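Local coordinates for Oxidored_FMN domain-containing protein ([Pseudomonas] geniculata N1, PDB 6L6J), which oxidises the amine substrate 6-hydroxypseudooxynicotine, probably using its bound FMN and [4Fe-4S] cluster, and carries an ADP as well, at residues V27-M33 with V56-E60; E59-E65 with L72-Y78; L99-A105 with F164-Y170. One frame throughout, in Å; residues are numbered along the deposited sequence.

Overall arrangement
The three interactions are neighbours in the FMN-binding (beta/alpha)8 barrel, and together illustrate how consecutive strands of such a barrel place residues around one cofactor. Interactions 1 and 2 share E59 and E60 on strand 55-62, interaction 1 joining that strand to the loop after strand 24-26 and interaction 2 to the loop that follows it. Interaction 3 pairs the next two strands, 99-105 and 166-171. Centres lie about 10 Å apart for interactions 1 and 2 and for 1 and 3, and about 12 Å for 2 and 3. Probable backbone hydrogen bonds from V56 and L58 to strand 99-105 join interactions 1 and 3, and all three touch FMN.

Interaction 1 (V27-M33 with V56-E60); sequences VPHATAM and VCLEE. With FMN (flavin mononucleotide), chain B.
P28 and E59 bring their CA atoms to 4.3 Å where the irregular segment 27-33, leaving strand 24-26, passes along strand segment 56-60. CD of P28 packs against CB of C57 at 4.0 Å. Farther along, E59 lays its CB and CG against A30, with E59 CB 3.3 Å from A30 CA. Its CG sits between the backbone N and the carbonyl carbon (chi1 65°), and a bend at chi2 then swings the carboxylate round to T31, whose side chain it meets at about a right angle. There E59 OE2 receives two weak bonds, from T31 OG1 at 3.1 Å and from T31 N at 3.4 Å, and a water lies close to it. The other oxygen, OE1, forms a salt bridge with R45 of helix 38-51, and R45 also binds H29 O. Were E59 replaced by an alanine, R45 would probably lose this counter-charge and T31 the acceptor of its two weak bonds, leaving the bend of the loop freer to shift. H29 turns the other way: its CB lies 3.5 Å from FMN C5A, while ND1 donates to A30 O at 3.2 Å from above the carbonyl plane. The ribityl hydroxyl O2' of FMN donates to P28 O at 2.6 Å, and E60 N offers FMN O4 a weak bond. The loop after the first strand and the end of the second together supplying backbone groups to the flavin is characteristic of the cofactor mouth of the TIM barrel in the NADH:flavin oxidoreductase/NADH oxidase family.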
loop_
_atom_site.group_PDB
_atom_site.type_symbol
_atom_site.label_atom_id
_atom_site.label_comp_id
_atom_site.label_asym_id
_atom_site.label_seq_id
_atom_site.Cartn_x
_atom_site.Cartn_y
_atom_site.Cartn_z
ATOM N N VAL A 27 5.126 4.056 12.009
ATOM C CA VAL A 27 4.428 5.368 11.905
ATOM C C VAL A 27 2.937 5.091 11.758
ATOM O O VAL A 27 2.546 3.992 11.374
ATOM C CB VAL A 27 4.987 6.218 10.754
ATOM C CG1 VAL A 27 6.322 6.825 11.137
ATOM C CG2 VAL A 27 5.113 5.430 9.450
ATOM N N PRO A 28 2.064 6.059 12.110
ATOM C CA PRO A 28 0.623 5.865 12.015
ATOM C C PRO A 28 0.264 5.464 10.581
ATOM O O PRO A 28 0.673 6.146 9.665
ATOM C CB PRO A 28 -0.016 7.227 12.346
ATOM C CG PRO A 28 1.089 8.065 12.936
ATOM C CD PRO A 28 2.420 7.402 12.598
ATOM N N HIS A 29 -0.455 4.360 10.429
ATOM C CA HIS A 29 -0.995 3.908 9.128
ATOM C C HIS A 29 -2.302 3.150 9.377
ATOM O O HIS A 29 -2.283 2.179 10.220
ATOM C CB HIS A 29 0.065 3.118 8.349
ATOM C CG HIS A 29 0.070 1.656 8.629
ATOM N ND1 HIS A 29 -0.946 0.839 8.195
ATOM C CD2 HIS A 29 0.966 0.871 9.263
ATOM C CE1 HIS A 29 -0.693 -0.398 8.569
ATOM N NE2 HIS A 29 0.493 -0.416 9.209
ATOM N N ALA A 30 -3.379 3.603 8.719
ATOM C CA ALA A 30 -4.750 3.058 8.833
ATOM C C ALA A 30 -4.745 1.603 8.398
ATOM O O ALA A 30 -3.990 1.261 7.480
ATOM C CB ALA A 30 -5.722 3.853 8.001
ATOM N N THR A 31 -5.574 0.792 9.048
ATOM C CA THR A 31 -5.757 -0.648 8.725
ATOM C C THR A 31 -7.183 -0.914 8.231
ATOM O O THR A 31 -7.433 -2.070 7.809
ATOM C CB THR A 31 -5.412 -1.507 9.950
ATOM O OG1 THR A 31 -5.993 -0.847 11.074
ATOM C CG2 THR A 31 -3.921 -1.695 10.122
ATOM N N ALA A 32 -8.063 0.096 8.301
ATOM C CA ALA A 32 -9.502 0.015 7.941
ATOM C C ALA A 32 -10.221 -1.068 8.753
ATOM O O ALA A 32 -11.157 -1.670 8.232
ATOM C CB ALA A 32 -9.653 -0.227 6.461
ATOM N N MET A 33 -9.729 -1.350 9.951
ATOM C CA MET A 33 -10.453 -2.020 11.059
ATOM C C MET A 33 -10.623 -0.946 12.129
ATOM O O MET A 33 -9.582 -0.297 12.482
ATOM C CB MET A 33 -9.637 -3.161 11.680
ATOM C CG MET A 33 -8.832 -3.962 10.704
ATOM S SD MET A 33 -7.222 -4.412 11.376
ATOM C CE MET A 33 -6.637 -5.458 10.043
ATOM N N VAL A 56 4.954 1.044 18.120
ATOM C CA VAL A 56 3.848 0.714 17.187
ATOM C C VAL A 56 2.726 1.711 17.409
ATOM O O VAL A 56 2.319 1.897 18.557
ATOM C CB VAL A 56 3.433 -0.751 17.310
ATOM C CG1 VAL A 56 2.192 -1.053 16.498
ATOM C CG2 VAL A 56 4.597 -1.636 16.883
ATOM N N CYS A 57 2.334 2.391 16.327
ATOM C CA CYS A 57 1.440 3.573 16.362
ATOM C C CYS A 57 0.070 3.194 15.806
ATOM O O CYS A 57 -0.021 2.438 14.798
ATOM C CB CYS A 57 2.001 4.741 15.563
ATOM S SG CYS A 57 3.235 5.748 16.430
ATOM N N LEU A 58 -0.976 3.725 16.429
ATOM C CA LEU A 58 -2.358 3.644 15.889
ATOM C C LEU A 58 -2.535 4.802 14.926
ATOM O O LEU A 58 -1.876 5.849 15.138
ATOM C CB LEU A 58 -3.386 3.639 17.020
ATOM C CG LEU A 58 -4.016 2.273 17.260
ATOM C CD1 LEU A 58 -2.955 1.189 17.362
ATOM C CD2 LEU A 58 -4.905 2.290 18.502
ATOM N N GLU A 59 -3.352 4.553 13.899
ATOM C CA GLU A 59 -3.642 5.450 12.751
ATOM C C GLU A 59 -4.466 6.651 13.243
ATOM O O GLU A 59 -4.659 6.791 14.485
ATOM C CB GLU A 59 -4.390 4.667 11.668
ATOM C CG GLU A 59 -5.781 4.181 12.078
ATOM C CD GLU A 59 -5.907 2.686 12.381
ATOM O OE1 GLU A 59 -5.039 2.165 13.124
ATOM O OE2 GLU A 59 -6.896 2.035 11.895
ATOM N N GLU A 60 -4.943 7.480 12.306
ATOM C CA GLU A 60 -5.736 8.704 12.609
ATOM C C GLU A 60 -6.840 8.339 13.606
ATOM O O GLU A 60 -7.705 7.560 13.264
ATOM C CB GLU A 60 -6.258 9.380 11.340
ATOM C CG GLU A 60 -7.019 8.480 10.378
ATOM C CD GLU A 60 -7.664 9.266 9.245
ATOM O OE1 GLU A 60 -7.197 10.425 8.962
ATOM O OE2 GLU A 60 -8.635 8.740 8.653
HETATM N N1 FMN B . -0.261 8.283 7.613
HETATM C C2 FMN B . -0.954 8.936 8.600
HETATM O O2 FMN B . -0.442 9.951 9.080
HETATM N N3 FMN B . -2.128 8.535 9.106
HETATM C C4 FMN B . -2.726 7.420 8.653
HETATM O O4 FMN B . -3.806 7.056 9.115
HETATM C C4A FMN B . -2.068 6.653 7.558
HETATM N N5 FMN B . -2.621 5.525 7.053
HETATM C C5A FMN B . -1.945 4.823 6.115
HETATM C C6 FMN B . -2.472 3.623 5.645
HETATM C C7 FMN B . -1.766 2.903 4.702
HETATM C C7M FMN B . -2.372 1.663 4.167
HETATM C C8 FMN B . -0.460 3.365 4.218
HETATM C C8M FMN B . 0.306 2.617 3.167
HETATM C C9 FMN B . 0.076 4.541 4.671
HETATM C C9A FMN B . -0.605 5.297 5.616
HETATM N N10 FMN B . -0.051 6.479 6.128
HETATM C C10 FMN B . -0.762 7.158 7.087
HETATM C "C1'" FMN B . 1.276 7.009 5.683
HETATM C "C2'" FMN B . 2.406 6.288 6.395
HETATM O "O2'" FMN B . 2.328 6.648 7.762
HETATM C "C3'" FMN B . 3.760 6.664 5.873
HETATM O "O3'" FMN B . 3.993 8.045 6.151
HETATM C "C4'" FMN B . 3.950 6.412 4.377
HETATM O "O4'" FMN B . 3.402 5.122 4.015
HETATM C "C5'" FMN B . 5.416 6.520 3.981
HETATM O "O5'" FMN B . 6.140 5.525 4.683
HETATM P P FMN B . 6.443 4.089 3.997
HETATM O O1P FMN B . 7.317 4.379 2.798
HETATM O O2P FMN B . 7.127 3.350 5.104
HETATM O O3P FMN B . 5.083 3.522 3.635
HETATM O O HOH W 1 0.874 2.659 12.470
HETATM O O HOH W 2 -8.416 2.614 9.821
#

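Interaction 2 (E59-E65 with L72-Y78); sequences EETMIHE and LPDPRMY. With FMN (flavin mononucleotide), chain B; SO4 (sulfate ion), chain F; SO4 (sulfate ion), chain G.
M62 and R76 form a single backbone bridge between strand 55-62 of the TIM barrel and the loop that returns from it toward helix 83-94. M62 N donates to P75 O at 3.2 Å and M62 O accepts from M77 N at 3.0 Å, so one residue of the strand fastens the loop at both its polar atoms. The side chains around this clasp show how torsions sort neighbouring contacts. P75 lies crosswise to its partners: its CD meets the side chain of E59, and its CB lies 3.4 Å from T61 OG1. The T61 hydroxyl is itself fixed by a bond to E59 O, while its CG2 touches CB of M77. E60 brings OE2 to 2.6 Å from D74 OD2 with the carboxylate planes 81° apart; H69 ND1 is also hydrogen-bonded to E60 OE2. CE of M62 approaches the same D74 oxygen, OD2, at 3.8 Å. At the far end CB of Y78 lies against I63 O, and chi1 of 55°, with CG between the backbone N and the carbonyl carbon, turns the ring toward E65. E65 has CG over one face of that ring, 4.2 Å from the centroid in a CH-pi contact, and the bend at chi2 brings its carboxylate nearly parallel to the ring. H64, stacked on W151, directs NE2 at a sulfate ion, probably from the crystallisation liquor, the bond from H64 NE2 to sulfate oxygen O4 being 2.7 Å long and almost straight at 175°.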
loop_
_atom_site.group_PDB
_atom_site.type_symbol
_atom_site.label_atom_id
_atom_site.label_comp_id
_atom_site.label_asym_id
_atom_site.label_seq_id
_atom_site.Cartn_x
_atom_site.Cartn_y
_atom_site.Cartn_z
ATOM N N GLU A 59 -3.352 4.553 13.899
ATOM C CA GLU A 59 -3.642 5.450 12.751
ATOM C C GLU A 59 -4.466 6.651 13.243
ATOM O O GLU A 59 -4.659 6.791 14.485
ATOM C CB GLU A 59 -4.390 4.667 11.668
ATOM C CG GLU A 59 -5.781 4.181 12.078
ATOM C CD GLU A 59 -5.907 2.686 12.381
ATOM O OE1 GLU A 59 -5.039 2.165 13.124
ATOM O OE2 GLU A 59 -6.896 2.035 11.895
ATOM N N GLU A 60 -4.943 7.480 12.306
ATOM C CA GLU A 60 -5.736 8.704 12.609
ATOM C C GLU A 60 -6.840 8.339 13.606
ATOM O O GLU A 60 -7.705 7.560 13.264
ATOM C CB GLU A 60 -6.258 9.380 11.340
ATOM C CG GLU A 60 -7.019 8.480 10.378
ATOM C CD GLU A 60 -7.664 9.266 9.245
ATOM O OE1 GLU A 60 -7.197 10.425 8.962
ATOM O OE2 GLU A 60 -8.635 8.740 8.653
ATOM N N THR A 61 -6.740 8.831 14.837
ATOM C CA THR A 61 -7.672 8.500 15.942
ATOM C C THR A 61 -8.558 9.719 16.211
ATOM O O THR A 61 -8.040 10.725 16.741
ATOM C CB THR A 61 -6.879 8.042 17.165
ATOM O OG1 THR A 61 -6.244 6.841 16.732
ATOM C CG2 THR A 61 -7.736 7.827 18.392
ATOM N N MET A 62 -9.826 9.645 15.835
ATOM C CA MET A 62 -10.691 10.841 15.711
ATOM C C MET A 62 -10.940 11.441 17.095
ATOM O O MET A 62 -11.398 10.695 17.990
ATOM C CB MET A 62 -12.018 10.461 15.050
ATOM C CG MET A 62 -11.812 9.919 13.647
ATOM S SD MET A 62 -11.058 11.150 12.566
ATOM C CE MET A 62 -9.371 10.606 12.455
ATOM N N ILE A 63 -10.715 12.744 17.249
ATOM C CA ILE A 63 -10.848 13.452 18.560
ATOM C C ILE A 63 -12.264 13.994 18.806
ATOM O O ILE A 63 -12.474 14.548 19.894
ATOM C CB ILE A 63 -9.806 14.572 18.667
ATOM C CG1 ILE A 63 -10.088 15.720 17.699
ATOM C CG2 ILE A 63 -8.417 13.998 18.472
ATOM C CD1 ILE A 63 -9.399 17.006 18.082
ATOM N N HIS A 64 -13.188 13.868 17.848
ATOM C CA HIS A 64 -14.560 14.452 17.916
ATOM C C HIS A 64 -15.404 13.971 16.730
ATOM O O HIS A 64 -14.820 13.700 15.659
ATOM C CB HIS A 64 -14.485 15.990 17.937
ATOM C CG HIS A 64 -15.743 16.655 18.375
ATOM N ND1 HIS A 64 -16.604 17.248 17.491
ATOM C CD2 HIS A 64 -16.287 16.808 19.603
ATOM C CE1 HIS A 64 -17.625 17.739 18.157
ATOM N NE2 HIS A 64 -17.460 17.469 19.458
ATOM N N GLU A 65 -16.729 13.971 16.904
ATOM C CA GLU A 65 -17.773 13.494 15.940
ATOM C C GLU A 65 -17.746 14.305 14.623
ATOM O O GLU A 65 -18.208 13.770 13.566
ATOM C CB GLU A 65 -19.151 13.571 16.614
ATOM C CG GLU A 65 -19.269 12.715 17.872
ATOM C CD GLU A 65 -18.976 13.385 19.219
ATOM O OE1 GLU A 65 -17.940 14.105 19.340
ATOM O OE2 GLU A 65 -19.796 13.179 20.167
ATOM N N LEU A 72 -14.692 4.861 5.965
ATOM C CA LEU A 72 -13.452 4.227 6.507
ATOM C C LEU A 72 -13.561 4.078 8.033
ATOM O O LEU A 72 -13.741 5.061 8.750
ATOM C CB LEU A 72 -12.230 5.066 6.101
ATOM C CG LEU A 72 -10.894 4.693 6.756
ATOM C CD1 LEU A 72 -10.471 3.269 6.409
ATOM C CD2 LEU A 72 -9.802 5.684 6.388
ATOM N N PRO A 73 -13.500 2.848 8.592
ATOM C CA PRO A 73 -13.501 2.670 10.039
ATOM C C PRO A 73 -12.127 2.960 10.668
ATOM O O PRO A 73 -11.175 2.306 10.282
ATOM C CB PRO A 73 -13.903 1.204 10.251
ATOM C CG PRO A 73 -13.581 0.506 8.957
ATOM C CD PRO A 73 -13.484 1.568 7.877
ATOM N N ASP A 74 -12.100 3.900 11.621
ATOM C CA ASP A 74 -10.909 4.421 12.335
ATOM C C ASP A 74 -11.057 4.203 13.836
ATOM O O ASP A 74 -12.174 4.066 14.331
ATOM C CB ASP A 74 -10.741 5.923 12.116
ATOM C CG ASP A 74 -10.091 6.253 10.799
ATOM O OD1 ASP A 74 -9.539 5.295 10.188
ATOM O OD2 ASP A 74 -10.147 7.461 10.396
ATOM N N PRO A 75 -9.949 4.212 14.611
ATOM C CA PRO A 75 -10.028 4.356 16.060
ATOM C C PRO A 75 -10.675 5.694 16.423
ATOM O O PRO A 75 -10.604 6.596 15.619
ATOM C CB PRO A 75 -8.572 4.347 16.544
ATOM C CG PRO A 75 -7.834 3.666 15.433
ATOM C CD PRO A 75 -8.572 4.036 14.158
ATOM N N ARG A 76 -11.266 5.773 17.613
ATOM C CA ARG A 76 -11.907 7.006 18.143
ATOM C C ARG A 76 -11.477 7.222 19.598
ATOM O O ARG A 76 -11.356 6.238 20.351
ATOM C CB ARG A 76 -13.428 6.882 18.050
ATOM C CG ARG A 76 -13.962 6.658 16.640
ATOM C CD ARG A 76 -15.208 5.780 16.634
ATOM N NE ARG A 76 -16.049 6.073 15.497
ATOM C CZ ARG A 76 -17.371 5.999 15.479
ATOM N NH1 ARG A 76 -18.048 5.628 16.558
ATOM N NH2 ARG A 76 -18.019 6.347 14.378
ATOM N N MET A 77 -11.271 8.476 19.978
ATOM C CA MET A 77 -10.887 8.856 21.355
ATOM C C MET A 77 -11.672 10.115 21.740
ATOM O O MET A 77 -11.122 10.943 22.465
ATOM C CB MET A 77 -9.367 9.073 21.429
ATOM C CG MET A 77 -8.762 8.904 22.812
ATOM S SD MET A 77 -8.842 7.208 23.396
ATOM C CE MET A 77 -7.124 6.768 23.200
ATOM N N TYR A 78 -12.927 10.230 21.300
ATOM C CA TYR A 78 -13.795 11.417 21.565
ATOM C C TYR A 78 -14.812 11.095 22.653
ATOM O O TYR A 78 -15.615 11.976 22.973
ATOM C CB TYR A 78 -14.519 11.946 20.320
ATOM C CG TYR A 78 -15.372 10.967 19.550
ATOM C CD1 TYR A 78 -16.570 10.490 20.057
ATOM C CD2 TYR A 78 -15.000 10.566 18.266
ATOM C CE1 TYR A 78 -17.367 9.626 19.318
ATOM C CE2 TYR A 78 -15.779 9.701 17.515
ATOM C CZ TYR A 78 -16.969 9.235 18.040
ATOM O OH TYR A 78 -17.699 8.360 17.292
HETATM N N1 FMN B . -0.261 8.283 7.613
HETATM C C2 FMN B . -0.954 8.936 8.600
HETATM O O2 FMN B . -0.442 9.951 9.080
HETATM N N3 FMN B . -2.128 8.535 9.106
HETATM C C4 FMN B . -2.726 7.420 8.653
HETATM O O4 FMN B . -3.806 7.056 9.115
HETATM C C4A FMN B . -2.068 6.653 7.558
HETATM N N5 FMN B . -2.621 5.525 7.053
HETATM C C5A FMN B . -1.945 4.823 6.115
HETATM C C6 FMN B . -2.472 3.623 5.645
HETATM C C7 FMN B . -1.766 2.903 4.702
HETATM C C7M FMN B . -2.372 1.663 4.167
HETATM C C8 FMN B . -0.460 3.365 4.218
HETATM C C8M FMN B . 0.306 2.617 3.167
HETATM C C9 FMN B . 0.076 4.541 4.671
HETATM C C9A FMN B . -0.605 5.297 5.616
HETATM N N10 FMN B . -0.051 6.479 6.128
HETATM C C10 FMN B . -0.762 7.158 7.087
HETATM C "C1'" FMN B . 1.276 7.009 5.683
HETATM C "C2'" FMN B . 2.406 6.288 6.395
HETATM O "O2'" FMN B . 2.328 6.648 7.762
HETATM C "C3'" FMN B . 3.760 6.664 5.873
HETATM O "O3'" FMN B . 3.993 8.045 6.151
HETATM C "C4'" FMN B . 3.950 6.412 4.377
HETATM O "O4'" FMN B . 3.402 5.122 4.015
HETATM C "C5'" FMN B . 5.416 6.520 3.981
HETATM O "O5'" FMN B . 6.140 5.525 4.683
HETATM P P FMN B . 6.443 4.089 3.997
HETATM O O1P FMN B . 7.317 4.379 2.798
HETATM O O2P FMN B . 7.127 3.350 5.104
HETATM O O3P FMN B . 5.083 3.522 3.635
HETATM S S SO4 F . -18.911 18.871 22.657
HETATM O O1 SO4 F . -17.915 18.266 23.500
HETATM O O2 SO4 F . -20.145 19.045 23.408
HETATM O O3 SO4 F . -18.419 20.148 22.191
HETATM O O4 SO4 F . -19.169 18.007 21.530
HETATM S S SO4 G . -21.730 4.779 17.690
HETATM O O1 SO4 G . -21.004 4.362 18.879
HETATM O O2 SO4 G . -23.130 4.922 17.995
HETATM O O3 SO4 G . -21.224 6.036 17.211
HETATM O O4 SO4 G . -21.580 3.791 16.656
HETATM O O HOH W 2 -8.416 2.614 9.821
#

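Interaction 3 (L99-A105 with F164-Y170); sequences LAGVELA and FDIVYVY. With FMN (flavin mononucleotide), chain B.
A100 O is gripped by two backbone donors at the point where the 164-170 segment enters its strand: D165 N at 2.6 Å, almost in line with the carbonyl bond, and I166 N at 3.2 Å from a more tilted approach. The aspartate returns the grip, its OD2 taking the A100 N-H at 2.9 Å on the anti lone pair, while OD1 makes a salt bridge to K94. Backbone and side chain of D165 thus both hold A100. Parallel bridging then pairs G101 with I166 and V102 with V167, through bonds from V102 N to I166 O and from Y168 N to V102 O. V102 stands over the centre of the F164 ring, its CB 3.8 Å from the centroid and 13° off the normal, a CH-pi contact between side chains at about a right angle. L104 CD1 meets V167 CG1 at 3.6 Å. Beyond the bridges E103 is the centre of an inverse gamma turn. E103 is extended, with CG anti to the backbone N (chi1 -160°), and reaches the flavin, where FMN N3 donates to E103 OE2 at 2.8 Å. That same oxygen lies over one face of the Y170 ring, offset toward its rim; the Y170 hydroxyl is hydrogen-bonded to H173. The pair forms the third and fourth strands of the barrel: strand 55-62 lies beside 99-105 and strand 220-229 beside 166-171, with A222 and R224 touching Y168, while A156 and A159 of helix 142-162 pack against the side bearing V102, F164 and V167.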
loop_
_atom_site.group_PDB
_atom_site.type_symbol
_atom_site.label_atom_id
_atom_site.label_comp_id
_atom_site.label_asym_id
_atom_site.label_seq_id
_atom_site.Cartn_x
_atom_site.Cartn_y
_atom_site.Cartn_z
ATOM N N LEU A 99 6.786 0.562 22.552
ATOM C CA LEU A 99 5.931 1.697 22.993
ATOM C C LEU A 99 4.663 1.698 22.123
ATOM O O LEU A 99 4.622 1.027 21.063
ATOM C CB LEU A 99 6.667 3.030 22.848
ATOM C CG LEU A 99 7.969 3.201 23.625
ATOM C CD1 LEU A 99 8.353 4.676 23.672
ATOM C CD2 LEU A 99 7.872 2.643 25.046
ATOM N N ALA A 100 3.657 2.421 22.589
ATOM C CA ALA A 100 2.298 2.486 22.034
ATOM C C ALA A 100 1.977 3.971 21.844
ATOM O O ALA A 100 1.908 4.709 22.863
ATOM C CB ALA A 100 1.337 1.795 22.959
ATOM N N GLY A 101 1.898 4.392 20.573
ATOM C CA GLY A 101 1.597 5.773 20.175
ATOM C C GLY A 101 0.229 5.816 19.539
ATOM O O GLY A 101 -0.290 4.734 19.186
ATOM N N VAL A 102 -0.359 7.001 19.423
ATOM C CA VAL A 102 -1.707 7.153 18.820
ATOM C C VAL A 102 -1.740 8.486 18.070
ATOM O O VAL A 102 -1.369 9.522 18.670
ATOM C CB VAL A 102 -2.816 7.050 19.878
ATOM C CG1 VAL A 102 -2.681 8.105 20.965
ATOM C CG2 VAL A 102 -4.195 7.112 19.251
ATOM N N GLU A 103 -2.163 8.452 16.807
ATOM C CA GLU A 103 -2.254 9.673 15.990
ATOM C C GLU A 103 -3.616 10.328 16.241
ATOM O O GLU A 103 -4.506 10.183 15.414
ATOM C CB GLU A 103 -1.978 9.326 14.533
ATOM C CG GLU A 103 -1.570 10.524 13.698
ATOM C CD GLU A 103 -1.528 10.235 12.213
ATOM O OE1 GLU A 103 -0.553 10.663 11.593
ATOM O OE2 GLU A 103 -2.489 9.587 11.680
ATOM N N LEU A 104 -3.775 11.002 17.374
ATOM C CA LEU A 104 -4.948 11.868 17.644
ATOM C C LEU A 104 -5.079 12.853 16.488
ATOM O O LEU A 104 -4.098 13.547 16.196
ATOM C CB LEU A 104 -4.756 12.584 18.981
ATOM C CG LEU A 104 -4.906 11.688 20.214
ATOM C CD1 LEU A 104 -4.911 12.531 21.486
ATOM C CD2 LEU A 104 -6.171 10.831 20.133
ATOM N N ALA A 105 -6.252 12.866 15.850
ATOM C CA ALA A 105 -6.489 13.507 14.534
ATOM C C ALA A 105 -7.817 14.259 14.535
ATOM O O ALA A 105 -8.795 13.722 15.061
ATOM C CB ALA A 105 -6.487 12.444 13.462
ATOM N N PHE A 164 -1.254 4.749 26.375
ATOM C CA PHE A 164 -0.402 5.180 25.241
ATOM C C PHE A 164 0.815 5.930 25.814
ATOM O O PHE A 164 0.696 6.747 26.762
ATOM C CB PHE A 164 -1.215 6.018 24.234
ATOM C CG PHE A 164 -2.244 5.259 23.420
ATOM C CD1 PHE A 164 -1.860 4.420 22.380
ATOM C CD2 PHE A 164 -3.602 5.369 23.696
ATOM C CE1 PHE A 164 -2.802 3.717 21.645
ATOM C CE2 PHE A 164 -4.542 4.662 22.955
ATOM C CZ PHE A 164 -4.143 3.848 21.925
ATOM N N ASP A 165 1.981 5.660 25.237
ATOM C CA ASP A 165 3.285 6.247 25.644
ATOM C C ASP A 165 3.539 7.542 24.878
ATOM O O ASP A 165 4.257 8.425 25.427
ATOM C CB ASP A 165 4.422 5.251 25.396
ATOM C CG ASP A 165 4.194 3.941 26.124
ATOM O OD1 ASP A 165 4.237 3.940 27.386
ATOM O OD2 ASP A 165 3.937 2.940 25.429
ATOM N N ILE A 166 3.028 7.604 23.640
ATOM C CA ILE A 166 3.279 8.698 22.653
ATOM C C ILE A 166 1.923 9.163 22.128
ATOM O O ILE A 166 1.204 8.338 21.511
ATOM C CB ILE A 166 4.192 8.222 21.503
ATOM C CG1 ILE A 166 5.469 7.542 22.016
ATOM C CG2 ILE A 166 4.516 9.379 20.569
ATOM C CD1 ILE A 166 6.210 6.729 20.969
ATOM N N VAL A 167 1.597 10.434 22.359
ATOM C CA VAL A 167 0.305 11.064 21.970
ATOM C C VAL A 167 0.633 12.126 20.923
ATOM O O VAL A 167 1.489 12.968 21.233
ATOM C CB VAL A 167 -0.395 11.636 23.216
ATOM C CG1 VAL A 167 -1.655 12.415 22.901
ATOM C CG2 VAL A 167 -0.703 10.533 24.214
ATOM N N TYR A 168 -0.005 12.076 19.740
ATOM C CA TYR A 168 0.356 12.906 18.549
ATOM C C TYR A 168 -0.475 14.199 18.501
ATOM O O TYR A 168 -1.599 14.273 19.088
ATOM C CB TYR A 168 0.208 12.148 17.224
ATOM C CG TYR A 168 1.432 11.388 16.769
ATOM C CD1 TYR A 168 1.741 10.131 17.268
ATOM C CD2 TYR A 168 2.249 11.894 15.780
ATOM C CE1 TYR A 168 2.836 9.408 16.814
ATOM C CE2 TYR A 168 3.338 11.182 15.310
ATOM C CZ TYR A 168 3.649 9.939 15.833
ATOM O OH TYR A 168 4.758 9.268 15.383
ATOM N N VAL A 169 0.094 15.208 17.837
ATOM C CA VAL A 169 -0.627 16.399 17.309
ATOM C C VAL A 169 -0.474 16.332 15.788
ATOM O O VAL A 169 0.670 16.338 15.309
ATOM C CB VAL A 169 -0.082 17.709 17.907
ATOM C CG1 VAL A 169 -0.285 18.900 16.996
ATOM C CG2 VAL A 169 -0.693 17.990 19.270
ATOM N N TYR A 170 -1.570 16.172 15.051
ATOM C CA TYR A 170 -1.509 15.730 13.635
ATOM C C TYR A 170 -1.727 16.927 12.722
ATOM O O TYR A 170 -2.820 17.544 12.758
ATOM C CB TYR A 170 -2.555 14.660 13.359
ATOM C CG TYR A 170 -2.565 14.139 11.952
ATOM C CD1 TYR A 170 -1.440 13.550 11.412
ATOM C CD2 TYR A 170 -3.707 14.181 11.176
ATOM C CE1 TYR A 170 -1.440 13.031 10.125
ATOM C CE2 TYR A 170 -3.723 13.655 9.896
ATOM C CZ TYR A 170 -2.588 13.083 9.367
ATOM O OH TYR A 170 -2.576 12.574 8.110
HETATM N N1 FMN B . -0.261 8.283 7.613
HETATM C C2 FMN B . -0.954 8.936 8.600
HETATM O O2 FMN B . -0.442 9.951 9.080
HETATM N N3 FMN B . -2.128 8.535 9.106
HETATM C C4 FMN B . -2.726 7.420 8.653
HETATM O O4 FMN B . -3.806 7.056 9.115
HETATM C C4A FMN B . -2.068 6.653 7.558
HETATM N N5 FMN B . -2.621 5.525 7.053
HETATM C C5A FMN B . -1.945 4.823 6.115
HETATM C C6 FMN B . -2.472 3.623 5.645
HETATM C C7 FMN B . -1.766 2.903 4.702
HETATM C C7M FMN B . -2.372 1.663 4.167
HETATM C C8 FMN B . -0.460 3.365 4.218
HETATM C C8M FMN B . 0.306 2.617 3.167
HETATM C C9 FMN B . 0.076 4.541 4.671
HETATM C C9A FMN B . -0.605 5.297 5.616
HETATM N N10 FMN B . -0.051 6.479 6.128
HETATM C C10 FMN B . -0.762 7.158 7.087
HETATM C "C1'" FMN B . 1.276 7.009 5.683
HETATM C "C2'" FMN B . 2.406 6.288 6.395
HETATM O "O2'" FMN B . 2.328 6.648 7.762
HETATM C "C3'" FMN B . 3.760 6.664 5.873
HETATM O "O3'" FMN B . 3.993 8.045 6.151
HETATM C "C4'" FMN B . 3.950 6.412 4.377
HETATM O "O4'" FMN B . 3.402 5.122 4.015
HETATM C "C5'" FMN B . 5.416 6.520 3.981
HETATM O "O5'" FMN B . 6.140 5.525 4.683
HETATM P P FMN B . 6.443 4.089 3.997
HETATM O O1P FMN B . 7.317 4.379 2.798
HETATM O O2P FMN B . 7.127 3.350 5.104
HETATM O O3P FMN B . 5.083 3.522 3.635
#